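RagA protein (Porphyromonas gingivalis, PDB 6SLN) probably imports nutrients across the outer membrane as a TonB-dependent receptor, through a beta-barrel that carries a plug domain. Local coordinates at residues Ser439-Val444 against Asp465-Arg470; Tyr494-Lys499 against Ile526-Asp531; Gly530-Ala535 against Glu561-Glu566. All blocks are in the same frame, centred on the assembly; numbering follows the deposited sequence.

Contacts 1, 2 and 3 are antiparallel ladders in neighbouring strands of one barrel wall, and contacts 2 and 3 share Gly-530 and Asp-531 on strand 515-540; strands 456-475 and 487-510 join contact 1 to contact 2. Contact 1 is the most buried, between the plug on one face and detergent and the second subunit on the other, and its side-chain bonds are those of neutral polar groups. Contacts 2 and 3 are only partly buried and more highly charged: contact 2 pairs a lysine with two glutamates, while contact 3 lays a valine on an arginine and links histidine to aspartate through water. All three reach the second subunit.

Contact 1: residues Ser439-Val444 against Asp465-Arg470; sequences SHQANV and DITNTR. With C8E ((hydroxyethyloxy)tri(ethyloxy)octane), chain I.
Ser-439 faces Thr-469 across a beta hairpin, strands 435-450 and 456-475, in the wall of the TonB-dependent receptor barrel. Their hydroxyls, OG and OG1, are modelled as a hydrogen bond, but one so short that its length is doubtful. His-440 forms a hydrogen-bonded pair with Asn-468: His-440 N gives to Asn-468 O at 2.7 Å, and Asn-468 N returns a longer bond of 3.2 Å to His-440 O. The imidazole turns from Asn-468 of its own chain, and its ND1 is hydrogen-bonded to Asn-468 ND2 of the second subunit, while Asn-468 OD1 of the same chain accepts from Arg-495 NE. Gln-441 lies on the other face. With CG anti to the backbone N (chi1 -170°) and the chain bent at chi2, its amide swings back across the ladder to Thr-467, whose OG1 donates to Gln-441 OE1 at 2.6 Å, in the amide plane and on a lone pair. Val-171 of helix 169-173, in the plug region, touches both side chains, which marks this as the inner face of the barrel. Ala-442 returns to the outer face, its backbone paired twice with Ile-466: Ala-442 N reaches Ile-466 O at 3.0 Å and Ile-466 N reaches Ala-442 O at 2.7 Å. A detergent chain runs over this face, its C14 lying 3.4 Å from Ala-442 CB and its C19 3.9 Å from Ile-466 CD1.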
loop_
_atom_site.group_PDB
_atom_site.type_symbol
_atom_site.label_atom_id
_atom_site.label_comp_id
_atom_site.label_asym_id
_atom_site.label_seq_id
_atom_site.Cartn_x
_atom_site.Cartn_y
_atom_site.Cartn_z
ATOM N N SER A 439 0.670 -6.936 -13.991
ATOM C CA SER A 439 1.747 -7.733 -13.440
ATOM C C SER A 439 2.974 -7.573 -14.312
ATOM O O SER A 439 2.896 -7.714 -15.542
ATOM C CB SER A 439 1.363 -9.210 -13.345
ATOM O OG SER A 439 0.850 -9.516 -12.064
ATOM N N HIS A 440 4.106 -7.290 -13.677
ATOM C CA HIS A 440 5.381 -7.236 -14.372
ATOM C C HIS A 440 6.148 -8.493 -13.969
ATOM O O HIS A 440 6.673 -8.585 -12.851
ATOM C CB HIS A 440 6.118 -5.934 -14.056
ATOM C CG HIS A 440 5.388 -4.709 -14.527
ATOM N ND1 HIS A 440 5.350 -3.536 -13.804
ATOM C CD2 HIS A 440 4.633 -4.493 -15.635
ATOM C CE1 HIS A 440 4.618 -2.648 -14.452
ATOM N NE2 HIS A 440 4.172 -3.204 -15.565
ATOM N N GLN A 441 6.178 -9.463 -14.889
ATOM C CA GLN A 441 6.864 -10.732 -14.714
ATOM C C GLN A 441 8.232 -10.670 -15.371
ATOM O O GLN A 441 8.344 -10.297 -16.542
ATOM C CB GLN A 441 6.055 -11.885 -15.321
ATOM C CG GLN A 441 6.589 -13.264 -14.974
ATOM C CD GLN A 441 6.471 -13.547 -13.482
ATOM O OE1 GLN A 441 5.588 -12.992 -12.802
ATOM N NE2 GLN A 441 7.359 -14.404 -12.958
ATOM N N ALA A 442 9.262 -11.044 -14.619
ATOM C CA ALA A 442 10.586 -11.259 -15.174
ATOM C C ALA A 442 11.137 -12.558 -14.626
ATOM O O ALA A 442 10.971 -12.867 -13.441
ATOM C CB ALA A 442 11.542 -10.141 -14.841
ATOM N N ASN A 443 11.790 -13.308 -15.499
ATOM C CA ASN A 443 12.341 -14.616 -15.178
ATOM C C ASN A 443 13.744 -14.639 -15.757
ATOM O O ASN A 443 13.914 -14.597 -16.980
ATOM C CB ASN A 443 11.464 -15.735 -15.752
ATOM C CG ASN A 443 9.974 -15.532 -15.455
ATOM O OD1 ASN A 443 9.543 -15.522 -14.289
ATOM N ND2 ASN A 443 9.181 -15.387 -16.508
ATOM N N VAL A 444 14.751 -14.668 -14.890
ATOM C CA VAL A 444 16.125 -14.356 -15.283
ATOM C C VAL A 444 16.991 -15.562 -14.936
ATOM O O VAL A 444 17.418 -15.715 -13.789
ATOM C CB VAL A 444 16.626 -13.079 -14.598
ATOM C CG1 VAL A 444 17.963 -12.661 -15.142
ATOM C CG2 VAL A 444 15.649 -11.952 -14.815
ATOM N N ASP A 465 12.708 -15.560 -10.472
ATOM C CA ASP A 465 11.460 -15.179 -11.104
ATOM C C ASP A 465 10.828 -14.119 -10.224
ATOM O O ASP A 465 10.613 -14.350 -9.027
ATOM C CB ASP A 465 10.523 -16.377 -11.257
ATOM C CG ASP A 465 10.951 -17.295 -12.370
ATOM O OD1 ASP A 465 12.085 -17.130 -12.866
ATOM O OD2 ASP A 465 10.165 -18.174 -12.752
ATOM N N ILE A 466 10.536 -12.963 -10.802
ATOM C CA ILE A 466 10.028 -11.838 -10.036
ATOM C C ILE A 466 8.650 -11.473 -10.564
ATOM O O ILE A 466 8.447 -11.355 -11.779
ATOM C CB ILE A 466 10.995 -10.641 -10.088
ATOM C CG1 ILE A 466 12.367 -11.068 -9.565
ATOM C CG2 ILE A 466 10.460 -9.476 -9.267
ATOM C CD1 ILE A 466 13.375 -9.921 -9.493
ATOM N N THR A 467 7.702 -11.327 -9.653
ATOM C CA THR A 467 6.375 -10.846 -9.981
ATOM C C THR A 467 6.116 -9.611 -9.141
ATOM O O THR A 467 6.271 -9.654 -7.911
ATOM C CB THR A 467 5.287 -11.901 -9.707
ATOM O OG1 THR A 467 5.678 -13.177 -10.240
ATOM C CG2 THR A 467 3.975 -11.462 -10.325
ATOM N N ASN A 468 5.752 -8.512 -9.804
ATOM C CA ASN A 468 5.228 -7.321 -9.142
ATOM C C ASN A 468 3.896 -6.976 -9.785
ATOM O O ASN A 468 3.823 -6.757 -11.003
ATOM C CB ASN A 468 6.172 -6.125 -9.255
ATOM C CG ASN A 468 7.370 -6.241 -8.361
ATOM O OD1 ASN A 468 7.262 -6.125 -7.137
ATOM N ND2 ASN A 468 8.535 -6.460 -8.970
ATOM N N THR A 469 2.859 -6.901 -8.964
ATOM C CA THR A 469 1.508 -6.719 -9.443
ATOM C C THR A 469 0.868 -5.569 -8.696
ATOM O O THR A 469 0.943 -5.497 -7.465
ATOM C CB THR A 469 0.693 -7.989 -9.245
ATOM O OG1 THR A 469 1.440 -9.092 -9.769
ATOM C CG2 THR A 469 -0.659 -7.874 -9.948
ATOM N N ARG A 470 0.255 -4.675 -9.443
ATOM C CA ARG A 470 -0.572 -3.624 -8.881
ATOM C C ARG A 470 -2.008 -3.885 -9.305
ATOM O O ARG A 470 -2.292 -4.104 -10.491
ATOM C CB ARG A 470 -0.102 -2.243 -9.350
ATOM C CG ARG A 470 1.218 -1.812 -8.694
ATOM C CD ARG A 470 0.975 -1.400 -7.260
ATOM N NE ARG A 470 0.461 -0.039 -7.171
ATOM C CZ ARG A 470 -0.837 0.268 -7.079
ATOM N NH1 ARG A 470 -1.753 -0.695 -7.057
ATOM N NH2 ARG A 470 -1.228 1.535 -6.995
HETATM C C1 C8E I . 3.762 -7.041 -28.405
HETATM C C2 C8E I . 5.032 -6.332 -27.930
HETATM C C3 C8E I . 5.890 -7.181 -26.986
HETATM C C4 C8E I . 6.516 -6.349 -25.853
HETATM C C5 C8E I . 6.711 -7.165 -24.568
HETATM C C6 C8E I . 7.980 -6.843 -23.769
HETATM C C7 C8E I . 7.958 -7.508 -22.385
HETATM C C8 C8E I . 8.667 -6.656 -21.322
HETATM O O9 C8E I . 8.198 -6.946 -20.014
HETATM C C10 C8E I . 9.217 -7.166 -19.050
HETATM C C11 C8E I . 8.691 -6.904 -17.631
HETATM O O12 C8E I . 9.717 -6.982 -16.648
HETATM C C13 C8E I . 9.425 -6.331 -15.415
HETATM C C14 C8E I . 10.094 -7.091 -14.257
HETATM O O15 C8E I . 10.266 -6.377 -13.042
HETATM C C16 C8E I . 11.638 -6.197 -12.708
HETATM C C17 C8E I . 12.513 -7.454 -12.896
HETATM O O18 C8E I . 13.917 -7.183 -12.864
HETATM C C19 C8E I . 14.746 -8.333 -12.762
HETATM C C20 C8E I . 16.160 -7.956 -12.306
HETATM O O21 C8E I . 17.101 -9.012 -12.415
#

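Contact 2: residues Tyr494-Lys499 against Ile526-Asp531; sequences YRDVSK and IEYEGD. With LMT (dodecyl-beta-D-maltoside), chain H.
Ile-526 opens the ladder, its CA-H directed at Lys-499 O, and Glu-527 then supplies the main charge of the contact. CG of Glu-527 sits between its own backbone N and carbonyl carbon (chi1 87°), and the rest of the chain is extended, running alongside Lys-499. Lys-499 NZ meets Glu-527 OE2 nearly head-on, along the C-O bond, in a salt bridge of 2.6 Å. The other carboxylate oxygen, OE1, is hydrogen-bonded to Tyr-525 OH and lies beside the maltoside head of a bound detergent, so the two oxygens are engaged by different partners. On the opposite face Tyr-528 has CG anti to the backbone N (chi1 164°), which lays the phenol along the sheet toward Asp-496. Its OH makes a weak hydrogen bond of 2.9 Å to Asp-496 OD1, ring and carboxylate planes being 39° apart, and Ser-498 CB approaches the ring edge at CD2, 4.2 Å away. Glu-529 bends at chi2 and brings OE2 within 3.9 Å of Lys-499 NZ, a long second salt bridge that completes a three-residue network. Gly-530, without a side chain, leaves room for the Tyr-528 hydroxyl, while Arg-495 O accepts from Asp-531 N at 2.9 Å. The Asp-531 carboxylate stands beside the Arg-495 chain, but OD2 is salt-bridged to Arg-470 of the second subunit. These strands, 487-510 and 515-540, form a beta hairpin of the barrel wall, flanked by strand 456-475 beyond the first and strand 561-580 beyond the second.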
loop_
_atom_site.group_PDB
_atom_site.type_symbol
_atom_site.label_atom_id
_atom_site.label_comp_id
_atom_site.label_asym_id
_atom_site.label_seq_id
_atom_site.Cartn_x
_atom_site.Cartn_y
_atom_site.Cartn_z
ATOM N N TYR A 494 1.567 -6.529 -4.847
ATOM C CA TYR A 494 1.980 -7.907 -4.603
ATOM C C TYR A 494 3.398 -8.075 -5.111
ATOM O O TYR A 494 3.746 -7.519 -6.165
ATOM C CB TYR A 494 1.091 -8.920 -5.360
ATOM C CG TYR A 494 -0.399 -8.933 -5.062
ATOM C CD1 TYR A 494 -1.260 -7.990 -5.619
ATOM C CD2 TYR A 494 -0.955 -9.935 -4.277
ATOM C CE1 TYR A 494 -2.630 -8.027 -5.353
ATOM C CE2 TYR A 494 -2.312 -9.981 -4.015
ATOM C CZ TYR A 494 -3.144 -9.028 -4.546
ATOM O OH TYR A 494 -4.486 -9.085 -4.264
ATOM N N ARG A 495 4.190 -8.893 -4.406
ATOM C CA ARG A 495 5.558 -9.200 -4.815
ATOM C C ARG A 495 5.885 -10.667 -4.597
ATOM O O ARG A 495 5.687 -11.188 -3.496
ATOM C CB ARG A 495 6.562 -8.352 -4.041
ATOM C CG ARG A 495 7.988 -8.710 -4.339
ATOM C CD ARG A 495 8.914 -7.625 -3.877
ATOM N NE ARG A 495 9.003 -6.575 -4.874
ATOM C CZ ARG A 495 9.828 -5.540 -4.800
ATOM N NH1 ARG A 495 10.668 -5.405 -3.780
ATOM N NH2 ARG A 495 9.822 -4.662 -5.775
ATOM N N ASP A 496 6.414 -11.324 -5.627
ATOM C CA ASP A 496 6.902 -12.696 -5.509
ATOM C C ASP A 496 8.324 -12.753 -6.028
ATOM O O ASP A 496 8.580 -12.408 -7.189
ATOM C CB ASP A 496 6.045 -13.685 -6.299
ATOM C CG ASP A 496 4.643 -13.765 -5.792
ATOM O OD1 ASP A 496 4.443 -13.626 -4.573
ATOM O OD2 ASP A 496 3.732 -13.951 -6.616
ATOM N N VAL A 497 9.239 -13.217 -5.187
ATOM C CA VAL A 497 10.605 -13.484 -5.604
ATOM C C VAL A 497 10.848 -14.955 -5.316
ATOM O O VAL A 497 10.796 -15.388 -4.157
ATOM C CB VAL A 497 11.623 -12.576 -4.895
ATOM C CG1 VAL A 497 13.000 -12.866 -5.400
ATOM C CG2 VAL A 497 11.273 -11.105 -5.129
ATOM N N SER A 498 11.051 -15.736 -6.365
ATOM C CA SER A 498 11.378 -17.148 -6.218
ATOM C C SER A 498 12.765 -17.362 -6.816
ATOM O O SER A 498 12.947 -17.263 -8.037
ATOM C CB SER A 498 10.312 -18.034 -6.858
ATOM O OG SER A 498 9.958 -17.580 -8.146
ATOM N N LYS A 499 13.751 -17.584 -5.943
ATOM C CA LYS A 499 15.129 -17.816 -6.349
ATOM C C LYS A 499 15.411 -19.304 -6.421
ATOM O O LYS A 499 14.796 -20.111 -5.717
ATOM C CB LYS A 499 16.126 -17.171 -5.386
ATOM C CG LYS A 499 15.959 -15.689 -5.174
ATOM C CD LYS A 499 16.818 -15.227 -4.019
ATOM C CE LYS A 499 16.095 -14.178 -3.189
ATOM N NZ LYS A 499 16.865 -13.872 -1.953
ATOM N N ILE A 526 16.253 -23.728 -3.455
ATOM C CA ILE A 526 15.156 -22.905 -3.932
ATOM C C ILE A 526 14.565 -22.212 -2.716
ATOM O O ILE A 526 14.431 -22.816 -1.647
ATOM C CB ILE A 526 14.077 -23.717 -4.695
ATOM C CG1 ILE A 526 13.355 -24.682 -3.763
ATOM C CG2 ILE A 526 14.666 -24.503 -5.873
ATOM C CD1 ILE A 526 12.221 -25.444 -4.431
ATOM N N GLU A 527 14.257 -20.929 -2.869
ATOM C CA GLU A 527 13.649 -20.153 -1.802
ATOM C C GLU A 527 12.646 -19.200 -2.419
ATOM O O GLU A 527 12.749 -18.847 -3.596
ATOM C CB GLU A 527 14.689 -19.389 -0.974
ATOM C CG GLU A 527 15.073 -18.032 -1.515
ATOM C CD GLU A 527 15.962 -17.278 -0.543
ATOM O OE1 GLU A 527 16.375 -17.871 0.484
ATOM O OE2 GLU A 527 16.243 -16.089 -0.802
ATOM N N TYR A 528 11.669 -18.803 -1.611
ATOM C CA TYR A 528 10.576 -17.944 -2.043
ATOM C C TYR A 528 10.276 -16.948 -0.938
ATOM O O TYR A 528 10.104 -17.335 0.219
ATOM C CB TYR A 528 9.317 -18.770 -2.372
ATOM C CG TYR A 528 8.030 -17.954 -2.467
ATOM C CD1 TYR A 528 7.322 -17.607 -1.324
ATOM C CD2 TYR A 528 7.523 -17.546 -3.702
ATOM C CE1 TYR A 528 6.177 -16.870 -1.385
ATOM C CE2 TYR A 528 6.366 -16.812 -3.776
ATOM C CZ TYR A 528 5.691 -16.473 -2.611
ATOM O OH TYR A 528 4.528 -15.733 -2.652
ATOM N N GLU A 529 10.210 -15.680 -1.291
ATOM C CA GLU A 529 9.615 -14.657 -0.447
ATOM C C GLU A 529 8.456 -14.066 -1.224
ATOM O O GLU A 529 8.561 -13.862 -2.433
ATOM C CB GLU A 529 10.602 -13.530 -0.087
ATOM C CG GLU A 529 11.780 -13.945 0.744
ATOM C CD GLU A 529 12.790 -14.757 -0.045
ATOM O OE1 GLU A 529 13.295 -15.752 0.525
ATOM O OE2 GLU A 529 13.072 -14.407 -1.222
ATOM N N GLY A 530 7.363 -13.786 -0.542
ATOM C CA GLY A 530 6.230 -13.141 -1.183
ATOM C C GLY A 530 5.460 -12.314 -0.183
ATOM O O GLY A 530 5.360 -12.669 1.000
ATOM N N ASP A 531 4.910 -11.194 -0.653
ATOM C CA ASP A 531 4.039 -10.426 0.222
ATOM C C ASP A 531 2.954 -9.742 -0.588
ATOM O O ASP A 531 2.930 -9.796 -1.819
ATOM C CB ASP A 531 4.826 -9.406 1.061
ATOM C CG ASP A 531 5.364 -8.243 0.244
ATOM O OD1 ASP A 531 5.487 -8.362 -0.989
ATOM O OD2 ASP A 531 5.692 -7.204 0.848
HETATM C C1B LMT H . 18.106 -16.753 4.745
HETATM C C2B LMT H . 16.829 -15.833 4.553
HETATM C C3B LMT H . 16.392 -15.116 5.854
HETATM C C4B LMT H . 16.357 -16.166 6.982
HETATM C C5B LMT H . 17.840 -16.538 7.134
HETATM C C6B LMT H . 18.140 -17.185 8.495
HETATM O O1B LMT H . 19.294 -16.133 4.317
HETATM O O2B LMT H . 17.050 -14.927 3.537
HETATM O O3B LMT H . 15.222 -14.412 5.710
HETATM O "O4'" LMT H . 15.832 -15.661 8.153
HETATM O O5B LMT H . 18.260 -17.332 6.034
HETATM O O6B LMT H . 19.191 -16.528 9.127
HETATM C "C1'" LMT H . 21.754 -15.659 1.178
HETATM C "C2'" LMT H . 20.478 -16.435 0.789
HETATM C "C3'" LMT H . 19.505 -16.187 1.955
HETATM C "C4'" LMT H . 20.026 -16.777 3.282
HETATM C "C5'" LMT H . 21.564 -16.473 3.465
HETATM C "C6'" LMT H . 22.269 -17.442 4.417
HETATM O "O1'" LMT H . 22.698 -15.462 0.164
HETATM O "O2'" LMT H . 19.878 -15.940 -0.353
HETATM O "O3'" LMT H . 18.246 -16.662 1.658
HETATM O "O5'" LMT H . 22.363 -16.365 2.270
HETATM O "O6'" LMT H . 21.333 -18.358 4.926
HETATM C C1 LMT H . 22.642 -16.169 -1.086
HETATM C C2 LMT H . 23.139 -15.207 -2.153
HETATM C C3 LMT H . 22.913 -15.602 -3.592
HETATM C C4 LMT H . 24.034 -15.070 -4.482
HETATM C C5 LMT H . 24.474 -16.109 -5.484
HETATM C C6 LMT H . 24.718 -15.582 -6.879
HETATM C C7 LMT H . 24.813 -16.758 -7.830
HETATM C C8 LMT H . 25.155 -16.354 -9.249
HETATM C C9 LMT H . 25.191 -17.564 -10.166
HETATM C C10 LMT H . 25.615 -17.237 -11.586
HETATM C C11 LMT H . 25.352 -18.425 -12.489
HETATM C C12 LMT H . 25.980 -18.308 -13.844
#

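Contact 3: residues Gly530-Ala535 against Glu561-Glu566; sequences GDVIGA and EHRVAE
In an antiparallel ladder of the barrel wall, Gly-530 pairs with Ala-565 through two backbone bonds, Ala-565 N reaching Gly-530 O at 2.7 Å. One register step along, the Asp-531 and Val-564 side chains meet on the outer face, CB of the first 4.1 Å from CG2 of the second. Val-532 and Arg-563 share the inner face and run side by side. With Val-532 CG1 held between its own backbone N and carbonyl carbon (chi1 50°), the methyl sits 3.5 Å above the guanidinium plane of Arg-563, over its centre, and so packs against the flat of the group instead of its N-H rim. The strands concerned, 515-540 and 561-580, are consecutive staves of the TonB-dependent receptor barrel, and the segments run almost exactly opposite, at 178°. Back on the outer face, Ile-533 CG2 lies 3.6 Å from CD2 of His-562. That imidazole binds a water in its plane at NE2, 2.8 Å away, and the same water donates to Asp-531 OD2 at 2.9 Å, linking two side chains that do not meet directly. Its other nitrogen, ND1, is hydrogen-bonded to Leu-548 N of the second subunit, so each ring nitrogen has a hydrogen-bonding partner, which would limit rotation of the imidazole. At the far end Gly-534 and Glu-561 exchange backbone bonds, and the Glu-561 carboxylate turns to a salt bridge from OE1 to Arg-492 NE on strand 487-510.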
loop_
_atom_site.group_PDB
_atom_site.type_symbol
_atom_site.label_atom_id
_atom_site.label_comp_id
_atom_site.label_asym_id
_atom_site.label_seq_id
_atom_site.Cartn_x
_atom_site.Cartn_y
_atom_site.Cartn_z
ATOM N N GLY A 530 7.363 -13.786 -0.542
ATOM C CA GLY A 530 6.230 -13.141 -1.183
ATOM C C GLY A 530 5.460 -12.314 -0.183
ATOM O O GLY A 530 5.360 -12.669 1.000
ATOM N N ASP A 531 4.910 -11.194 -0.653
ATOM C CA ASP A 531 4.039 -10.426 0.222
ATOM C C ASP A 531 2.954 -9.742 -0.588
ATOM O O ASP A 531 2.930 -9.796 -1.819
ATOM C CB ASP A 531 4.826 -9.406 1.061
ATOM C CG ASP A 531 5.364 -8.243 0.244
ATOM O OD1 ASP A 531 5.487 -8.362 -0.989
ATOM O OD2 ASP A 531 5.692 -7.204 0.848
ATOM N N VAL A 532 2.029 -9.125 0.136
ATOM C CA VAL A 532 1.056 -8.223 -0.454
ATOM C C VAL A 532 0.779 -7.147 0.583
ATOM O O VAL A 532 0.794 -7.410 1.791
ATOM C CB VAL A 532 -0.242 -8.971 -0.905
ATOM C CG1 VAL A 532 -0.797 -9.866 0.203
ATOM C CG2 VAL A 532 -1.338 -8.004 -1.359
ATOM N N ILE A 533 0.556 -5.928 0.107
ATOM C CA ILE A 533 0.084 -4.824 0.930
ATOM C C ILE A 533 -1.051 -4.155 0.184
ATOM O O ILE A 533 -1.130 -4.197 -1.052
ATOM C CB ILE A 533 1.168 -3.778 1.253
ATOM C CG1 ILE A 533 1.587 -3.044 -0.034
ATOM C CG2 ILE A 533 2.335 -4.427 1.953
ATOM C CD1 ILE A 533 2.748 -2.044 0.148
ATOM N N GLY A 534 -1.940 -3.545 0.945
ATOM C CA GLY A 534 -3.092 -2.955 0.327
ATOM C C GLY A 534 -3.599 -1.848 1.203
ATOM O O GLY A 534 -3.619 -1.989 2.424
ATOM N N ALA A 535 -3.986 -0.736 0.600
ATOM C CA ALA A 535 -4.656 0.336 1.312
ATOM C C ALA A 535 -5.962 0.659 0.613
ATOM O O ALA A 535 -6.139 0.398 -0.585
ATOM C CB ALA A 535 -3.804 1.606 1.376
ATOM N N GLU A 561 -3.970 -3.681 4.424
ATOM C CA GLU A 561 -3.813 -5.115 4.248
ATOM C C GLU A 561 -2.328 -5.463 4.201
ATOM O O GLU A 561 -1.518 -4.719 3.648
ATOM C CB GLU A 561 -4.505 -5.608 2.971
ATOM C CG GLU A 561 -6.017 -5.636 3.052
ATOM C CD GLU A 561 -6.712 -5.918 1.689
ATOM O OE1 GLU A 561 -6.317 -5.345 0.636
ATOM O OE2 GLU A 561 -7.681 -6.713 1.683
ATOM N N HIS A 562 -1.983 -6.627 4.750
ATOM C CA HIS A 562 -0.585 -7.022 4.821
ATOM C C HIS A 562 -0.446 -8.519 5.069
ATOM O O HIS A 562 -0.785 -9.009 6.153
ATOM C CB HIS A 562 0.097 -6.242 5.926
ATOM C CG HIS A 562 1.575 -6.174 5.774
ATOM N ND1 HIS A 562 2.388 -5.536 6.688
ATOM C CD2 HIS A 562 2.389 -6.679 4.819
ATOM C CE1 HIS A 562 3.645 -5.641 6.291
ATOM N NE2 HIS A 562 3.673 -6.324 5.158
ATOM N N ARG A 563 0.086 -9.236 4.091
ATOM C CA ARG A 563 0.417 -10.641 4.259
ATOM C C ARG A 563 1.834 -10.863 3.752
ATOM O O ARG A 563 2.322 -10.148 2.866
ATOM C CB ARG A 563 -0.559 -11.568 3.511
ATOM C CG ARG A 563 -1.770 -12.033 4.320
ATOM C CD ARG A 563 -3.077 -12.022 3.493
ATOM N NE ARG A 563 -2.936 -12.413 2.080
ATOM C CZ ARG A 563 -3.655 -11.886 1.079
ATOM N NH1 ARG A 563 -4.569 -10.941 1.327
ATOM N NH2 ARG A 563 -3.458 -12.298 -0.175
ATOM N N VAL A 564 2.499 -11.846 4.345
ATOM C CA VAL A 564 3.871 -12.198 4.015
ATOM C C VAL A 564 3.961 -13.718 4.037
ATOM O O VAL A 564 3.360 -14.369 4.896
ATOM C CB VAL A 564 4.867 -11.560 5.012
ATOM C CG1 VAL A 564 6.283 -11.934 4.665
ATOM C CG2 VAL A 564 4.698 -10.042 5.060
ATOM N N ALA A 565 4.686 -14.282 3.081
ATOM C CA ALA A 565 4.881 -15.719 3.006
ATOM C C ALA A 565 6.314 -16.010 2.588
ATOM O O ALA A 565 6.851 -15.340 1.700
ATOM C CB ALA A 565 3.907 -16.362 1.995
ATOM N N GLU A 566 6.930 -17.023 3.203
ATOM C CA GLU A 566 8.185 -17.515 2.657
ATOM C C GLU A 566 8.353 -18.998 2.931
ATOM O O GLU A 566 7.761 -19.566 3.857
ATOM C CB GLU A 566 9.397 -16.768 3.192
ATOM C CG GLU A 566 9.255 -16.303 4.591
ATOM C CD GLU A 566 10.164 -15.146 4.874
ATOM O OE1 GLU A 566 10.292 -14.754 6.051
ATOM O OE2 GLU A 566 10.766 -14.648 3.909
HETATM O O HOH W 1 6.012 -6.842 3.658
#